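Local coordinates for putative uncharacterized protein PH0734 (Pyrococcus horikoshii, PDB 3D79) that is of unknown function but, as a PUA-domain protein of a hyperthermophilic archaeon, probably binds RNA, at residues K71-P76 against G128-V133; L142-A147 against K164-A169. One frame throughout, in Å; residues are numbered along the deposited sequence.

Contact 1: residues K71-P76 against G128-V133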
loop_
_atom_site.group_PDB
_atom_site.type_symbol
_atom_site.label_atom_id
_atom_site.label_comp_id
_atom_site.label_asym_id
_atom_site.label_seq_id
_atom_site.Cartn_x
_atom_site.Cartn_y
_atom_site.Cartn_z
ATOM N N LYS A 71 4.417 -9.409 -10.308
ATOM C CA LYS A 71 5.600 -9.514 -11.182
ATOM C C LYS A 71 6.893 -9.025 -10.520
ATOM O O LYS A 71 7.442 -9.726 -9.664
ATOM C CB LYS A 71 5.374 -8.927 -12.599
ATOM C CG LYS A 71 4.423 -7.727 -12.717
ATOM C CD LYS A 71 5.160 -6.386 -12.838
ATOM C CE LYS A 71 5.346 -5.951 -14.300
ATOM N NZ LYS A 71 6.368 -6.764 -15.040
ATOM N N ASP A 72 7.370 -7.839 -10.887
ATOM C CA ASP A 72 8.584 -7.301 -10.280
ATOM C C ASP A 72 8.318 -6.045 -9.451
ATOM O O ASP A 72 9.260 -5.419 -8.950
ATOM C CB ASP A 72 9.667 -7.048 -11.342
ATOM C CG ASP A 72 9.348 -5.869 -12.247
ATOM O OD1 ASP A 72 10.298 -5.186 -12.690
ATOM O OD2 ASP A 72 8.158 -5.624 -12.524
ATOM N N LEU A 73 7.041 -5.700 -9.283
ATOM C CA LEU A 73 6.666 -4.484 -8.553
ATOM C C LEU A 73 6.130 -4.785 -7.160
ATOM O O LEU A 73 5.309 -5.684 -6.984
ATOM C CB LEU A 73 5.638 -3.662 -9.339
ATOM C CG LEU A 73 6.044 -3.104 -10.709
ATOM C CD1 LEU A 73 4.888 -2.310 -11.297
ATOM C CD2 LEU A 73 7.297 -2.243 -10.629
ATOM N N ILE A 74 6.598 -4.014 -6.178
ATOM C CA ILE A 74 6.208 -4.229 -4.791
ATOM C C ILE A 74 5.459 -3.030 -4.200
ATOM O O ILE A 74 5.542 -1.904 -4.708
ATOM C CB ILE A 74 7.429 -4.601 -3.875
ATOM C CG1 ILE A 74 8.495 -3.502 -3.878
ATOM C CG2 ILE A 74 8.055 -5.921 -4.312
ATOM C CD1 ILE A 74 8.250 -2.388 -2.892
ATOM N N PHE A 75 4.733 -3.293 -3.119
ATOM C CA PHE A 75 4.089 -2.241 -2.337
ATOM C C PHE A 75 3.802 -2.782 -0.941
ATOM O O PHE A 75 3.558 -3.974 -0.787
ATOM C CB PHE A 75 2.788 -1.770 -2.994
ATOM C CG PHE A 75 2.343 -0.407 -2.536
ATOM C CD1 PHE A 75 3.043 0.733 -2.926
ATOM C CD2 PHE A 75 1.226 -0.261 -1.713
ATOM C CE1 PHE A 75 2.649 1.996 -2.502
ATOM C CE2 PHE A 75 0.821 0.997 -1.287
ATOM C CZ PHE A 75 1.532 2.131 -1.682
ATOM N N PRO A 76 3.859 -1.918 0.092
ATOM C CA PRO A 76 3.518 -2.421 1.426
ATOM C C PRO A 76 2.144 -3.087 1.530
ATOM O O PRO A 76 1.172 -2.614 0.937
ATOM C CB PRO A 76 3.546 -1.154 2.296
ATOM C CG PRO A 76 4.496 -0.256 1.597
ATOM C CD PRO A 76 4.271 -0.500 0.132
ATOM N N GLY A 128 -1.641 5.571 -12.415
ATOM C CA GLY A 128 -0.819 4.371 -12.546
ATOM C C GLY A 128 0.013 4.047 -11.320
ATOM O O GLY A 128 0.480 2.916 -11.173
ATOM N N ASP A 129 0.199 5.043 -10.451
ATOM C CA ASP A 129 0.976 4.881 -9.211
ATOM C C ASP A 129 0.282 3.943 -8.240
ATOM O O ASP A 129 -0.949 3.968 -8.117
ATOM C CB ASP A 129 1.175 6.233 -8.507
ATOM C CG ASP A 129 2.267 7.096 -9.136
ATOM O OD1 ASP A 129 2.946 6.655 -10.091
ATOM O OD2 ASP A 129 2.454 8.232 -8.651
ATOM N N PHE A 130 1.070 3.128 -7.537
ATOM C CA PHE A 130 0.588 2.392 -6.375
ATOM C C PHE A 130 0.256 3.403 -5.287
ATOM O O PHE A 130 1.020 4.340 -5.050
ATOM C CB PHE A 130 1.678 1.479 -5.816
ATOM C CG PHE A 130 1.762 0.132 -6.465
ATOM C CD1 PHE A 130 0.619 -0.624 -6.711
ATOM C CD2 PHE A 130 3.003 -0.400 -6.790
ATOM C CE1 PHE A 130 0.712 -1.886 -7.297
ATOM C CE2 PHE A 130 3.109 -1.655 -7.374
ATOM C CZ PHE A 130 1.959 -2.403 -7.626
ATOM N N VAL A 131 -0.878 3.205 -4.623
ATOM C CA VAL A 131 -1.295 4.090 -3.533
ATOM C C VAL A 131 -1.830 3.257 -2.372
ATOM O O VAL A 131 -2.170 2.089 -2.549
ATOM C CB VAL A 131 -2.385 5.107 -3.984
ATOM C CG1 VAL A 131 -1.822 6.094 -5.026
ATOM C CG2 VAL A 131 -3.643 4.396 -4.500
ATOM N N PHE A 132 -1.894 3.846 -1.179
ATOM C CA PHE A 132 -2.655 3.226 -0.105
ATOM C C PHE A 132 -3.831 4.109 0.279
ATOM O O PHE A 132 -3.816 5.321 0.039
ATOM C CB PHE A 132 -1.792 2.893 1.126
ATOM C CG PHE A 132 -1.294 4.098 1.862
ATOM C CD1 PHE A 132 -2.024 4.636 2.915
ATOM C CD2 PHE A 132 -0.090 4.699 1.501
ATOM C CE1 PHE A 132 -1.571 5.765 3.591
ATOM C CE2 PHE A 132 0.374 5.820 2.181
ATOM C CZ PHE A 132 -0.372 6.352 3.224
ATOM N N VAL A 133 -4.839 3.482 0.874
ATOM C CA VAL A 133 -6.083 4.142 1.236
ATOM C C VAL A 133 -6.196 4.125 2.753
ATOM O O VAL A 133 -6.069 3.071 3.367
ATOM C CB VAL A 133 -7.300 3.417 0.617
ATOM C CG1 VAL A 133 -8.592 4.179 0.917
ATOM C CG2 VAL A 133 -7.112 3.242 -0.896
#
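The interface between the pre-PUA-like region and the PUA domain is built here on two phenylalanines, Phe-75 at the edge of the first sheet and Phe-130 at the start of a strand of the second. The two side chains point in opposing directions and overlap at their bases; the ring centroids are 5.3 Å apart and the planes inclined at 36°, so the rings meet obliquely. Each ring takes the other's CB on one face. Phe-75 CB stands over the face of the Phe-130 ring in a CH-pi contact, 4.2 Å from the centroid, while Phe-130 CB packs against Phe-75 CD1 at 3.3 Å. With CG anti to the backbone N (chi1 -160°), the Phe-75 ring reaches on along the second strand, where CE2 comes within 3.4 Å of Val-131 O and 4.0 Å of Phe-132 CB. At the other end of the contact, Leu-73 CB meets the edge of the Phe-130 ring at CE2, 3.8 Å away.

Strands 73-76 and 130-133 run nearly parallel, at 18°, yet their axes stay 8.2 Å apart and no hydrogen bond crosses between them. They therefore belong to separate sheets joined by side chains: 73-76 is an outermost strand of an antiparallel five-stranded sheet, and 130-135 lies within the mixed sheet of the PUA domain. Ile-74 turns its CB away from this interface and packs on Ile-24 and Leu-28 of helix 18-32; Phe-75 also touches Met-31 of that helix and Ile-144 of strand 141-147. Were Phe-75 cut back to an alanine, a gap is likely to open between the sheets, with Phe-130 CB and Phe-132 CB losing the ring they pack on. On the PUA side, Arg-95 NH1 donates a hydrogen bond to Phe-130 O.

Contact 2: residues L142-A147 against K164-A169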
loop_
_atom_site.group_PDB
_atom_site.type_symbol
_atom_site.label_atom_id
_atom_site.label_comp_id
_atom_site.label_asym_id
_atom_site.label_seq_id
_atom_site.Cartn_x
_atom_site.Cartn_y
_atom_site.Cartn_z
ATOM N N LEU A 142 -6.935 0.920 4.858
ATOM C CA LEU A 142 -8.031 0.042 4.477
ATOM C C LEU A 142 -7.632 -0.838 3.302
ATOM O O LEU A 142 -8.129 -1.956 3.154
ATOM C CB LEU A 142 -9.249 0.866 4.048
ATOM C CG LEU A 142 -9.729 2.006 4.944
ATOM C CD1 LEU A 142 -10.864 2.739 4.261
ATOM C CD2 LEU A 142 -10.164 1.468 6.304
ATOM N N ALA A 143 -6.745 -0.320 2.462
ATOM C CA ALA A 143 -6.497 -0.941 1.160
ATOM C C ALA A 143 -5.263 -0.382 0.479
ATOM O O ALA A 143 -4.759 0.678 0.846
ATOM C CB ALA A 143 -7.712 -0.739 0.249
ATOM N N ILE A 144 -4.799 -1.111 -0.534
ATOM C CA ILE A 144 -3.784 -0.614 -1.443
ATOM C C ILE A 144 -4.296 -0.813 -2.864
ATOM O O ILE A 144 -5.174 -1.659 -3.101
ATOM C CB ILE A 144 -2.401 -1.298 -1.240
ATOM C CG1 ILE A 144 -2.488 -2.814 -1.439
ATOM C CG2 ILE A 144 -1.838 -0.976 0.162
ATOM C CD1 ILE A 144 -1.128 -3.492 -1.611
ATOM N N GLY A 145 -3.767 -0.031 -3.793
ATOM C CA GLY A 145 -4.234 -0.112 -5.174
ATOM C C GLY A 145 -3.498 0.772 -6.149
ATOM O O GLY A 145 -2.413 1.285 -5.863
ATOM N N ILE A 146 -4.106 0.936 -7.319
ATOM C CA ILE A 146 -3.532 1.704 -8.405
ATOM C C ILE A 146 -4.375 2.945 -8.641
ATOM O O ILE A 146 -5.602 2.854 -8.795
ATOM C CB ILE A 146 -3.479 0.870 -9.713
ATOM C CG1 ILE A 146 -2.716 -0.438 -9.474
ATOM C CG2 ILE A 146 -2.860 1.693 -10.851
ATOM C CD1 ILE A 146 -2.730 -1.403 -10.652
ATOM N N ALA A 147 -3.713 4.099 -8.664
ATOM C CA ALA A 147 -4.375 5.371 -8.928
ATOM C C ALA A 147 -4.916 5.424 -10.351
ATOM O O ALA A 147 -4.203 5.110 -11.308
ATOM C CB ALA A 147 -3.422 6.516 -8.701
ATOM N N LYS A 164 -8.193 1.742 -8.209
ATOM C CA LYS A 164 -8.454 0.319 -8.394
ATOM C C LYS A 164 -7.788 -0.446 -7.257
ATOM O O LYS A 164 -6.558 -0.550 -7.217
ATOM C CB LYS A 164 -7.915 -0.167 -9.753
ATOM C CG LYS A 164 -8.272 -1.615 -10.086
ATOM C CD LYS A 164 -9.757 -1.716 -10.447
ATOM C CE LYS A 164 -10.252 -3.132 -10.346
ATOM N NZ LYS A 164 -11.732 -3.178 -10.266
ATOM N N VAL A 165 -8.596 -0.967 -6.336
ATOM C CA VAL A 165 -8.081 -1.696 -5.172
ATOM C C VAL A 165 -7.574 -3.081 -5.585
ATOM O O VAL A 165 -8.231 -3.786 -6.360
ATOM C CB VAL A 165 -9.129 -1.797 -4.043
ATOM C CG1 VAL A 165 -8.620 -2.678 -2.899
ATOM C CG2 VAL A 165 -9.474 -0.398 -3.529
ATOM N N ILE A 166 -6.396 -3.449 -5.086
ATOM C CA ILE A 166 -5.814 -4.766 -5.376
ATOM C C ILE A 166 -5.680 -5.647 -4.129
ATOM O O ILE A 166 -5.438 -6.851 -4.229
ATOM C CB ILE A 166 -4.445 -4.653 -6.117
ATOM C CG1 ILE A 166 -3.364 -4.049 -5.205
ATOM C CG2 ILE A 166 -4.598 -3.865 -7.423
ATOM C CD1 ILE A 166 -1.957 -4.037 -5.827
ATOM N N HIS A 167 -5.834 -5.033 -2.957
ATOM C CA HIS A 167 -5.720 -5.727 -1.684
ATOM C C HIS A 167 -6.338 -4.827 -0.623
ATOM O O HIS A 167 -6.043 -3.633 -0.569
ATOM C CB HIS A 167 -4.245 -6.071 -1.383
ATOM C CG HIS A 167 -3.977 -6.461 0.041
ATOM N ND1 HIS A 167 -2.870 -6.019 0.735
ATOM C CD2 HIS A 167 -4.668 -7.249 0.898
ATOM C CE1 HIS A 167 -2.897 -6.513 1.962
ATOM N NE2 HIS A 167 -3.980 -7.257 2.088
ATOM N N HIS A 168 -7.219 -5.390 0.196
ATOM C CA HIS A 168 -7.855 -4.625 1.263
ATOM C C HIS A 168 -7.900 -5.408 2.565
ATOM O O HIS A 168 -7.821 -6.641 2.560
ATOM C CB HIS A 168 -9.258 -4.153 0.851
ATOM C CG HIS A 168 -10.238 -5.265 0.616
ATOM N ND1 HIS A 168 -10.988 -5.827 1.628
ATOM C CD2 HIS A 168 -10.610 -5.897 -0.522
ATOM C CE1 HIS A 168 -11.770 -6.767 1.124
ATOM N NE2 HIS A 168 -11.554 -6.835 -0.177
ATOM N N ALA A 169 -8.010 -4.687 3.681
ATOM C CA ALA A 169 -8.180 -5.328 4.979
ATOM C C ALA A 169 -9.432 -6.207 4.921
ATOM O O ALA A 169 -10.424 -5.839 4.281
ATOM C CB ALA A 169 -8.292 -4.284 6.088
#
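The imidazole of His-167 meets Ile-144 CD1 at its edge, in the ring plane, with 3.9 Å from CD1 to His-167 ND1; the contact leaves that nitrogen buried and without a polar partner in the model. The His-168 ring turns away from the opposing strand, and its ND1 donates to Ala-169 O from above the carbonyl plane at 2.7 Å. Between the two backbones the pairing is antiparallel, interrupted by a classic beta bulge: Ile-166 and His-167 both face Ile-144. The bulge is gripped through Ile-144 O, which accepts a 2.9 Å bond from Ile-166 N. A second, weak bond runs from His-167 N to Ile-144 O at 3.4 Å, while Ile-144 N gives a nearly straight bond (167°) to His-167 O. Gly-145 lies where a CB would collide with Lys-164 O, so the close pairing with Val-165 suits a glycine. Beyond the bulge, Ile-146 and Lys-164 bond to each other in both directions, and the Lys-164 amine forms a salt bridge with Asp-112. Strand 130-135 flanks 141-147 along its other edge; helix 78-84 packs on Ile-144 and His-167, and helix 104-108 on Leu-142, Ala-143 and Ala-169.

Overall arrangement
The centres of the two contacts lie 9 Å apart, and both segments of contact 1 precede those of contact 2 in the sequence. Their common element is the PUA mixed sheet, in which strands 130-135 and 141-147 are antiparallel neighbours, tied by probable hydrogen bonds from Val-131 N to Gly-145 O and from Leu-142 N to Val-133 O. Contact 1 joins this sheet to the pre-PUA-like region by side chains, whereas contact 2 extends it through backbone pairing to 164-169. Pro-76 O packs on Ile-144 CG2, so the pre-PUA-like region also touches contact 2 directly.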